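Local coordinates for peroxisomal membrane protein LPX1 (Saccharomyces cerevisiae, PDB 2Y6U), which hydrolyses ester bonds of lipids in yeast peroxisomes, with acyl esterase, lipase and phospholipase A activity, at residues 29-34 with 106-111; 112-117 with 270-275; 153-158 with 281-286. One frame throughout, in Å; residues are numbered along the deposited sequence.

From the N terminus of this alpha/beta hydrolase, contact 1 is the first to close: it joins the loop before strand 35-40 to the loop ahead of helix 114-125, and is complete before contact 2 opens. Contact 2 begins at the very next residue, just ahead of that helix, and reaches forward to the start of helix 273-279. Contact 3 crosses it, running from the end of helix 146-157 to the loop before strand 286-292. Contacts 2 and 3 touch through Ile115 and Leu157, and all three contacts also reach the second subunit.

Contact 1. Residues 29-34 with 106-111; sequences DRLELT and GRLGTN
Arg107 reaches across residues 29-34 to Glu32, and its extended side chain carries most of this contact between two loops. CG stands anti to the carbonyl carbon (chi1 -59°), and from there the chain runs straight to NE, which takes the guanidinium past Leu31 to the carboxylate. NH1 of Arg107 gives a nearly straight bond of 2.8 Å to OE1 of Glu32, forming a salt bridge; NH2 of Arg107 adds a weak one to the same oxygen at 3.4 Å. OE1 of Glu32 lies in the guanidinium plane but is met on its own anti side, the donor 27° out of the carboxylate plane and the two flat groups turned 49° apart. The aliphatic part of the arginine is used as well: CB of Arg107 packs 3.4 Å from CD2 of Leu31, the two side chains passing in opposite directions. The same methyl meets CD2 of Leu108 at 3.8 Å, the leucines crossing at about a right angle. At the other end, Asp29 forms a salt bridge with Arg363 of the second subunit. OE2 of Glu32 pairs with Arg103, so the carboxylate joins the loop before strand 35-40 both to residues 106-111 and to the end of helix 98-103.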
loop_
_atom_site.group_PDB
_atom_site.type_symbol
_atom_site.label_atom_id
_atom_site.label_comp_id
_atom_site.label_asym_id
_atom_site.label_seq_id
_atom_site.Cartn_x
_atom_site.Cartn_y
_atom_site.Cartn_z
ATOM N N ASP A 29 -6.129 16.834 -11.398
ATOM C CA ASP A 29 -5.990 17.450 -10.058
ATOM C C ASP A 29 -5.135 16.574 -9.168
ATOM O O ASP A 29 -5.159 15.375 -9.318
ATOM C CB ASP A 29 -7.334 17.552 -9.409
ATOM C CG ASP A 29 -8.223 18.662 -10.087
ATOM O OD1 ASP A 29 -7.722 19.602 -10.774
ATOM O OD2 ASP A 29 -9.445 18.536 -9.934
ATOM N N ARG A 30 -4.431 17.173 -8.220
ATOM C CA ARG A 30 -3.668 16.348 -7.269
ATOM C C ARG A 30 -3.996 16.923 -5.908
ATOM O O ARG A 30 -3.866 18.129 -5.669
ATOM C CB ARG A 30 -2.151 16.430 -7.501
ATOM C CG ARG A 30 -1.691 15.778 -8.753
ATOM C CD ARG A 30 -1.906 14.257 -8.758
ATOM N NE ARG A 30 -1.435 13.622 -10.014
ATOM C CZ ARG A 30 -2.163 13.382 -11.078
ATOM N NH1 ARG A 30 -3.446 13.744 -11.146
ATOM N NH2 ARG A 30 -1.616 12.750 -12.096
ATOM N N LEU A 31 -4.369 16.061 -5.011
ATOM C CA LEU A 31 -4.690 16.476 -3.658
ATOM C C LEU A 31 -3.470 16.558 -2.768
ATOM O O LEU A 31 -2.397 15.985 -3.029
ATOM C CB LEU A 31 -5.732 15.493 -3.058
ATOM C CG LEU A 31 -7.057 15.345 -3.852
ATOM C CD1 LEU A 31 -7.933 14.216 -3.111
ATOM C CD2 LEU A 31 -7.800 16.716 -4.024
ATOM N N GLU A 32 -3.650 17.326 -1.713
ATOM C CA GLU A 32 -2.639 17.504 -0.660
ATOM C C GLU A 32 -3.230 17.050 0.657
ATOM O O GLU A 32 -4.475 17.053 0.896
ATOM C CB GLU A 32 -2.257 18.989 -0.549
ATOM C CG GLU A 32 -1.414 19.416 -1.776
ATOM C CD GLU A 32 -1.135 20.880 -1.830
ATOM O OE1 GLU A 32 -2.069 21.640 -2.009
ATOM O OE2 GLU A 32 0.034 21.252 -1.744
ATOM N N LEU A 33 -2.303 16.852 1.574
ATOM C CA LEU A 33 -2.587 16.564 2.978
ATOM C C LEU A 33 -1.878 17.516 3.894
ATOM O O LEU A 33 -0.751 17.843 3.620
ATOM C CB LEU A 33 -2.046 15.165 3.316
ATOM C CG LEU A 33 -2.637 13.949 2.575
ATOM C CD1 LEU A 33 -1.608 12.759 2.513
ATOM C CD2 LEU A 33 -3.982 13.714 3.305
ATOM N N THR A 34 -2.571 18.004 4.907
ATOM C CA THR A 34 -1.951 18.834 5.984
ATOM C C THR A 34 -2.058 18.062 7.273
ATOM O O THR A 34 -3.107 17.424 7.538
ATOM C CB THR A 34 -2.682 20.175 6.171
ATOM O OG1 THR A 34 -2.563 20.908 4.959
ATOM C CG2 THR A 34 -2.066 20.981 7.318
ATOM N N GLY A 106 -11.879 23.141 -4.248
ATOM C CA GLY A 106 -12.091 23.093 -5.698
ATOM C C GLY A 106 -11.554 21.811 -6.383
ATOM O O GLY A 106 -11.828 21.629 -7.541
ATOM N N ARG A 107 -10.729 21.023 -5.699
ATOM C CA ARG A 107 -10.148 19.808 -6.255
ATOM C C ARG A 107 -10.881 18.532 -5.935
ATOM O O ARG A 107 -10.661 17.527 -6.623
ATOM C CB ARG A 107 -8.752 19.551 -5.709
ATOM C CG ARG A 107 -7.757 20.664 -5.970
ATOM C CD ARG A 107 -6.424 20.318 -5.233
ATOM N NE ARG A 107 -5.503 21.474 -5.382
ATOM C CZ ARG A 107 -4.516 21.725 -4.516
ATOM N NH1 ARG A 107 -4.314 20.917 -3.459
ATOM N NH2 ARG A 107 -3.762 22.803 -4.686
ATOM N N LEU A 108 -11.698 18.552 -4.880
ATOM C CA LEU A 108 -12.328 17.327 -4.388
ATOM C C LEU A 108 -13.518 16.884 -5.276
ATOM O O LEU A 108 -14.233 17.676 -5.794
ATOM C CB LEU A 108 -12.797 17.521 -2.963
ATOM C CG LEU A 108 -11.741 17.763 -1.877
ATOM C CD1 LEU A 108 -12.457 18.252 -0.574
ATOM C CD2 LEU A 108 -10.779 16.549 -1.748
ATOM N N GLY A 109 -13.589 15.588 -5.565
ATOM C CA GLY A 109 -14.747 14.964 -6.246
ATOM C C GLY A 109 -15.701 14.257 -5.274
ATOM O O GLY A 109 -15.721 14.530 -4.045
ATOM N N THR A 110 -16.599 13.442 -5.823
ATOM C CA THR A 110 -17.676 12.812 -5.038
ATOM C C THR A 110 -17.241 11.463 -4.427
ATOM O O THR A 110 -17.892 10.951 -3.518
ATOM C CB THR A 110 -18.887 12.605 -5.874
ATOM O OG1 THR A 110 -18.520 11.803 -7.004
ATOM C CG2 THR A 110 -19.385 14.009 -6.367
ATOM N N ASN A 111 -16.105 10.939 -4.838
ATOM C CA ASN A 111 -15.771 9.587 -4.394
ATOM C C ASN A 111 -14.672 9.669 -3.293
ATOM O O ASN A 111 -13.513 9.661 -3.637
ATOM C CB ASN A 111 -15.364 8.769 -5.643
ATOM C CG ASN A 111 -15.029 7.202 -5.350
ATOM O OD1 ASN A 111 -15.147 6.806 -4.255
ATOM N ND2 ASN A 111 -14.780 6.399 -6.405
#

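Contact 2. Residues 112-117 with 270-275; sequences FNWIDG and QTFAPF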
loop_
_atom_site.group_PDB
_atom_site.type_symbol
_atom_site.label_atom_id
_atom_site.label_comp_id
_atom_site.label_asym_id
_atom_site.label_seq_id
_atom_site.Cartn_x
_atom_site.Cartn_y
_atom_site.Cartn_z
ATOM N N PHE A 112 -15.030 9.683 -2.011
ATOM C CA PHE A 112 -14.025 9.589 -0.992
ATOM C C PHE A 112 -13.943 8.143 -0.456
ATOM O O PHE A 112 -14.873 7.621 0.208
ATOM C CB PHE A 112 -14.308 10.584 0.132
ATOM C CG PHE A 112 -13.371 10.470 1.255
ATOM C CD1 PHE A 112 -12.016 10.657 1.067
ATOM C CD2 PHE A 112 -13.813 10.072 2.486
ATOM C CE1 PHE A 112 -11.129 10.477 2.113
ATOM C CE2 PHE A 112 -12.938 10.007 3.549
ATOM C CZ PHE A 112 -11.658 10.150 3.392
ATOM N N ASN A 113 -12.855 7.464 -0.838
ATOM C CA ASN A 113 -12.703 6.042 -0.596
ATOM C C ASN A 113 -11.800 5.965 0.669
ATOM O O ASN A 113 -10.641 6.456 0.691
ATOM C CB ASN A 113 -12.037 5.398 -1.840
ATOM C CG ASN A 113 -11.709 3.941 -1.637
ATOM O OD1 ASN A 113 -10.961 3.625 -0.669
ATOM N ND2 ASN A 113 -12.145 3.066 -2.541
ATOM N N TRP A 114 -12.272 5.351 1.736
ATOM C CA TRP A 114 -11.553 5.464 3.014
ATOM C C TRP A 114 -10.218 4.722 2.927
ATOM O O TRP A 114 -9.310 5.042 3.723
ATOM C CB TRP A 114 -12.376 4.883 4.156
ATOM C CG TRP A 114 -13.615 5.608 4.496
ATOM C CD1 TRP A 114 -14.118 6.744 3.888
ATOM C CD2 TRP A 114 -14.469 5.311 5.553
ATOM N NE1 TRP A 114 -15.316 7.087 4.454
ATOM C CE2 TRP A 114 -15.519 6.296 5.540
ATOM C CE3 TRP A 114 -14.505 4.304 6.522
ATOM C CZ2 TRP A 114 -16.558 6.266 6.437
ATOM C CZ3 TRP A 114 -15.461 4.327 7.464
ATOM C CH2 TRP A 114 -16.565 5.274 7.384
ATOM N N ILE A 115 -10.103 3.746 2.005
ATOM C CA ILE A 115 -8.846 3.016 1.795
ATOM C C ILE A 115 -7.775 3.949 1.174
ATOM O O ILE A 115 -6.599 3.905 1.546
ATOM C CB ILE A 115 -8.995 1.745 1.060
ATOM C CG1 ILE A 115 -10.002 0.784 1.757
ATOM C CG2 ILE A 115 -7.569 1.023 0.945
ATOM C CD1 ILE A 115 -10.381 -0.429 0.967
ATOM N N ASP A 116 -8.177 4.778 0.231
ATOM C CA ASP A 116 -7.297 5.885 -0.284
ATOM C C ASP A 116 -6.827 6.740 0.913
ATOM O O ASP A 116 -5.645 7.097 1.011
ATOM C CB ASP A 116 -8.017 6.789 -1.252
ATOM C CG ASP A 116 -8.380 6.125 -2.566
ATOM O OD1 ASP A 116 -8.093 4.929 -2.825
ATOM O OD2 ASP A 116 -9.097 6.831 -3.386
ATOM N N GLY A 117 -7.737 7.089 1.806
ATOM C CA GLY A 117 -7.381 7.839 2.990
ATOM C C GLY A 117 -6.353 7.073 3.898
ATOM O O GLY A 117 -5.470 7.674 4.467
ATOM N N GLN A 270 -20.126 0.940 0.454
ATOM C CA GLN A 270 -20.126 -0.315 -0.203
ATOM C C GLN A 270 -19.004 -0.502 -1.208
ATOM O O GLN A 270 -18.701 -1.635 -1.639
ATOM C CB GLN A 270 -21.461 -0.562 -0.904
ATOM C CG GLN A 270 -22.601 -0.421 0.096
ATOM C CD GLN A 270 -23.118 1.042 0.337
ATOM O OE1 GLN A 270 -22.508 2.118 -0.083
ATOM N NE2 GLN A 270 -24.278 1.084 1.049
ATOM N N THR A 271 -18.349 0.584 -1.584
ATOM C CA THR A 271 -17.368 0.450 -2.673
ATOM C C THR A 271 -15.968 0.123 -2.057
ATOM O O THR A 271 -15.011 -0.125 -2.825
ATOM C CB THR A 271 -17.202 1.783 -3.470
ATOM O OG1 THR A 271 -16.677 2.764 -2.552
ATOM C CG2 THR A 271 -18.557 2.279 -4.064
ATOM N N PHE A 272 -15.788 0.128 -0.756
ATOM C CA PHE A 272 -14.514 -0.207 -0.170
ATOM C C PHE A 272 -14.577 -1.048 1.105
ATOM O O PHE A 272 -13.579 -1.617 1.539
ATOM C CB PHE A 272 -13.684 1.136 0.077
ATOM C CG PHE A 272 -14.376 2.145 0.927
ATOM C CD1 PHE A 272 -14.429 1.954 2.267
ATOM C CD2 PHE A 272 -15.020 3.272 0.377
ATOM C CE1 PHE A 272 -15.118 2.782 3.082
ATOM C CE2 PHE A 272 -15.661 4.156 1.198
ATOM C CZ PHE A 272 -15.704 3.916 2.570
ATOM N N ALA A 273 -15.728 -1.115 1.785
ATOM C CA ALA A 273 -15.783 -1.847 3.008
ATOM C C ALA A 273 -15.516 -3.400 2.741
ATOM O O ALA A 273 -14.912 -3.972 3.582
ATOM C CB ALA A 273 -17.178 -1.655 3.789
ATOM N N PRO A 274 -15.986 -4.005 1.661
ATOM C CA PRO A 274 -15.793 -5.460 1.532
ATOM C C PRO A 274 -14.321 -5.861 1.564
ATOM O O PRO A 274 -13.968 -6.866 2.156
ATOM C CB PRO A 274 -16.417 -5.766 0.188
ATOM C CG PRO A 274 -17.689 -4.815 0.214
ATOM C CD PRO A 274 -16.972 -3.573 0.637
ATOM N N PHE A 275 -13.501 -5.032 0.960
ATOM C CA PHE A 275 -12.043 -5.279 0.930
ATOM C C PHE A 275 -11.449 -5.321 2.343
ATOM O O PHE A 275 -10.739 -6.234 2.720
ATOM C CB PHE A 275 -11.349 -4.211 0.109
ATOM C CG PHE A 275 -9.814 -4.393 0.106
ATOM C CD1 PHE A 275 -9.229 -5.285 -0.745
ATOM C CD2 PHE A 275 -9.057 -3.792 1.039
ATOM C CE1 PHE A 275 -7.822 -5.462 -0.730
ATOM C CE2 PHE A 275 -7.669 -3.947 1.036
ATOM C CZ PHE A 275 -7.076 -4.774 0.155
HETATM O O HOH W 1 -14.530 4.104 -3.937
HETATM O O HOH W 2 -12.071 0.162 -2.930
#
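Phe272 lies against Asn113 and Trp114 where two helices of the alpha/beta hydrolase fold begin, each with its own N-cap residue, Asn113 for helix 114-125 and Phe272 for helix 273-279. Aromatic contact dominates. CZ of Phe272 sits 3.3 Å from CG of Trp114, over one face of the indole and toward its rim, with the ring planes at an oblique 34°. The backbone N of Trp114 lies over the centre of the phenylalanine ring, and CB of Trp114 makes an off-centre CH-pi contact with it. Phe272 reaches this place with CG between its backbone N and carbonyl carbon (chi1 57°). Phe149 of helix 146-157 meets both aromatic rings. Cut back to an alanine, Phe272 would probably leave a gap against one face of the indole and give Trp114 more freedom to shift.

Aliphatic packing continues through Ile115, whose CD1 touches CB of Phe272 and lies 3.6 Å from CD2 of Phe275.

The polar contacts centre on Asn113. OD1 of Asn113 caps the helix, accepting from Asp116 N at 3.1 Å and, weakly, from Ile115 N. ND2 of the same side chain works across the contact through two waters: it donates to one at 3.0 Å, which donates to OG1 of Thr271, itself also hydrogen-bonded to Asn268 O, and to another at 2.9 Å, which donates to Thr271 O.

Contact 3. Residues 153-158 with 281-286; sequences ACDVLQ and KFVRKR
Asp155, near the end of helix 146-157, directs its carboxylate at the loop of residues 281-286, and its two oxygens take different partners. It swings the group out from the helix, CG lying opposite the backbone N (chi1 -169°), so that OD1 faces Lys285 and OD2 lies beside Val283. The lysine chain, bent at its second and fourth torsions, folds its ammonium back to the acid: in one of two deposited conformers, NZ of Lys285 makes a salt bridge of 2.8 Å with OD1 of Asp155, which accepts on its syn lone pair, the side chains passing at a slant. OD2 of Asp155 rests 3.6 Å from CA of Val283 and is hydrogen-bonded to two waters. One accepts from Arg284 N; the other, 2.8 Å from OD2 of Asp155, is also close to Phe282 O. Beside this polar cluster, CG2 of Val156 and CG2 of Val283 meet at 3.7 Å, the side chains crossing at about a right angle. The ammonium also bonds Pro159 O and Phe162 O. The buried carboxylate, so paired and hydrated, is likely to stay ionised; ion pair, waters and valine contact together join the helix end to the loop before strand 286-292.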
loop_
_atom_site.group_PDB
_atom_site.type_symbol
_atom_site.label_atom_id
_atom_site.label_comp_id
_atom_site.label_asym_id
_atom_site.label_seq_id
_atom_site.Cartn_x
_atom_site.Cartn_y
_atom_site.Cartn_z
ATOM N N ALA A 153 -7.134 -0.692 8.014
ATOM C CA ALA A 153 -6.689 -0.735 6.640
ATOM C C ALA A 153 -5.209 -0.426 6.499
ATOM O O ALA A 153 -4.546 -1.024 5.671
ATOM C CB ALA A 153 -7.536 0.223 5.736
ATOM N N CYS A 154 -4.705 0.474 7.347
ATOM C CA CYS A 154 -3.267 0.708 7.401
ATOM C C CYS A 154 -2.504 -0.550 7.641
ATOM O O CYS A 154 -1.510 -0.823 6.933
ATOM C CB CYS A 154 -2.883 1.695 8.523
ATOM S SG CYS A 154 -3.285 3.446 8.035
ATOM N N ASP A 155 -2.917 -1.319 8.601
ATOM C CA ASP A 155 -2.181 -2.573 8.902
ATOM C C ASP A 155 -2.290 -3.563 7.782
ATOM O O ASP A 155 -1.295 -4.266 7.450
ATOM C CB ASP A 155 -2.631 -3.178 10.221
ATOM C CG ASP A 155 -1.695 -4.317 10.684
ATOM O OD1 ASP A 155 -0.568 -3.947 11.097
ATOM O OD2 ASP A 155 -2.043 -5.516 10.494
ATOM N N VAL A 156 -3.467 -3.633 7.108
ATOM C CA VAL A 156 -3.641 -4.509 6.006
ATOM C C VAL A 156 -2.666 -4.200 4.879
ATOM O O VAL A 156 -2.045 -5.096 4.274
ATOM C CB VAL A 156 -5.127 -4.516 5.493
ATOM C CG1 VAL A 156 -5.199 -5.286 4.143
ATOM C CG2 VAL A 156 -6.100 -5.184 6.615
ATOM N N LEU A 157 -2.551 -2.918 4.566
ATOM C CA LEU A 157 -1.778 -2.503 3.441
ATOM C C LEU A 157 -0.250 -2.435 3.761
ATOM O O LEU A 157 0.539 -2.399 2.851
ATOM C CB LEU A 157 -2.193 -1.079 3.012
ATOM C CG LEU A 157 -3.643 -1.067 2.437
ATOM C CD1 LEU A 157 -4.037 0.419 2.162
ATOM C CD2 LEU A 157 -3.725 -1.967 1.153
ATOM N N GLN A 158 0.087 -2.337 5.034
ATOM C CA GLN A 158 1.500 -2.180 5.475
ATOM C C GLN A 158 1.576 -2.758 6.932
ATOM O O GLN A 158 1.496 -2.025 7.900
ATOM C CB GLN A 158 1.837 -0.727 5.445
ATOM C CG GLN A 158 3.320 -0.372 5.998
ATOM C CD GLN A 158 4.335 -1.357 5.597
ATOM O OE1 GLN A 158 4.436 -2.434 6.206
ATOM N NE2 GLN A 158 5.109 -1.040 4.534
ATOM N N LYS A 281 -8.933 -10.504 9.109
ATOM C CA LYS A 281 -8.289 -11.735 9.507
ATOM C C LYS A 281 -6.726 -11.688 9.425
ATOM O O LYS A 281 -6.083 -12.508 10.097
ATOM C CB LYS A 281 -8.820 -12.949 8.777
ATOM C CG LYS A 281 -8.522 -12.995 7.263
ATOM C CD LYS A 281 -9.124 -14.141 6.490
ATOM C CE LYS A 281 -8.678 -14.073 5.042
ATOM N NZ LYS A 281 -9.372 -15.041 4.189
ATOM N N PHE A 282 -6.169 -10.750 8.630
ATOM C CA PHE A 282 -4.723 -10.626 8.493
ATOM C C PHE A 282 -4.116 -9.691 9.517
ATOM O O PHE A 282 -2.897 -9.557 9.598
ATOM C CB PHE A 282 -4.355 -10.215 7.065
ATOM C CG PHE A 282 -4.580 -11.322 6.087
ATOM C CD1 PHE A 282 -3.867 -12.507 6.181
ATOM C CD2 PHE A 282 -5.550 -11.221 5.102
ATOM C CE1 PHE A 282 -4.012 -13.476 5.219
ATOM C CE2 PHE A 282 -5.756 -12.204 4.207
ATOM C CZ PHE A 282 -5.017 -13.364 4.248
ATOM N N VAL A 283 -4.979 -9.000 10.297
ATOM C CA VAL A 283 -4.519 -8.006 11.261
ATOM C C VAL A 283 -4.176 -8.778 12.559
ATOM O O VAL A 283 -5.064 -9.193 13.299
ATOM C CB VAL A 283 -5.566 -6.915 11.534
ATOM C CG1 VAL A 283 -5.135 -5.980 12.716
ATOM C CG2 VAL A 283 -5.804 -6.115 10.183
ATOM N N ARG A 284 -2.895 -8.995 12.756
ATOM C CA ARG A 284 -2.396 -9.904 13.826
ATOM C C ARG A 284 -2.004 -9.127 15.071
ATOM O O ARG A 284 -1.782 -9.727 16.139
ATOM C CB ARG A 284 -1.168 -10.656 13.354
ATOM C CG ARG A 284 -1.412 -11.523 12.219
ATOM C CD ARG A 284 -0.113 -12.235 12.079
ATOM N NE ARG A 284 0.100 -12.767 10.764
ATOM C CZ ARG A 284 1.105 -13.586 10.469
ATOM N NH1 ARG A 284 2.002 -13.906 11.412
ATOM N NH2 ARG A 284 1.224 -14.056 9.233
ATOM N N LYS A 285 -2.006 -7.815 14.981
ATOM C CA LYS A 285 -1.573 -6.955 16.059
ATOM C C LYS A 285 -2.555 -6.902 17.195
ATOM O O LYS A 285 -3.748 -6.973 16.994
ATOM C CB LYS A 285 -1.412 -5.500 15.538
ATOM C CG LYS A 285 -0.547 -5.355 14.339
ATOM C CD LYS A 285 0.924 -5.825 14.559
ATOM C CE LYS A 285 1.725 -5.834 13.254
ATOM N NZ LYS A 285 1.719 -4.526 12.577
ATOM N N ARG A 286 -2.049 -6.674 18.393
ATOM C CA ARG A 286 -2.915 -6.343 19.483
ATOM C C ARG A 286 -3.789 -5.155 19.101
ATOM O O ARG A 286 -3.275 -4.117 18.699
ATOM C CB ARG A 286 -2.022 -5.931 20.651
ATOM C CG ARG A 286 -2.828 -5.439 21.837
ATOM C CD ARG A 286 -3.227 -6.553 22.600
ATOM N NE ARG A 286 -3.738 -6.328 23.979
ATOM C CZ ARG A 286 -4.655 -7.133 24.565
ATOM N NH1 ARG A 286 -5.223 -8.184 23.913
ATOM N NH2 ARG A 286 -5.029 -6.878 25.825
HETATM O O HOH W 3 -0.816 -7.676 11.374
HETATM O O HOH W 4 -2.271 -7.131 8.256
#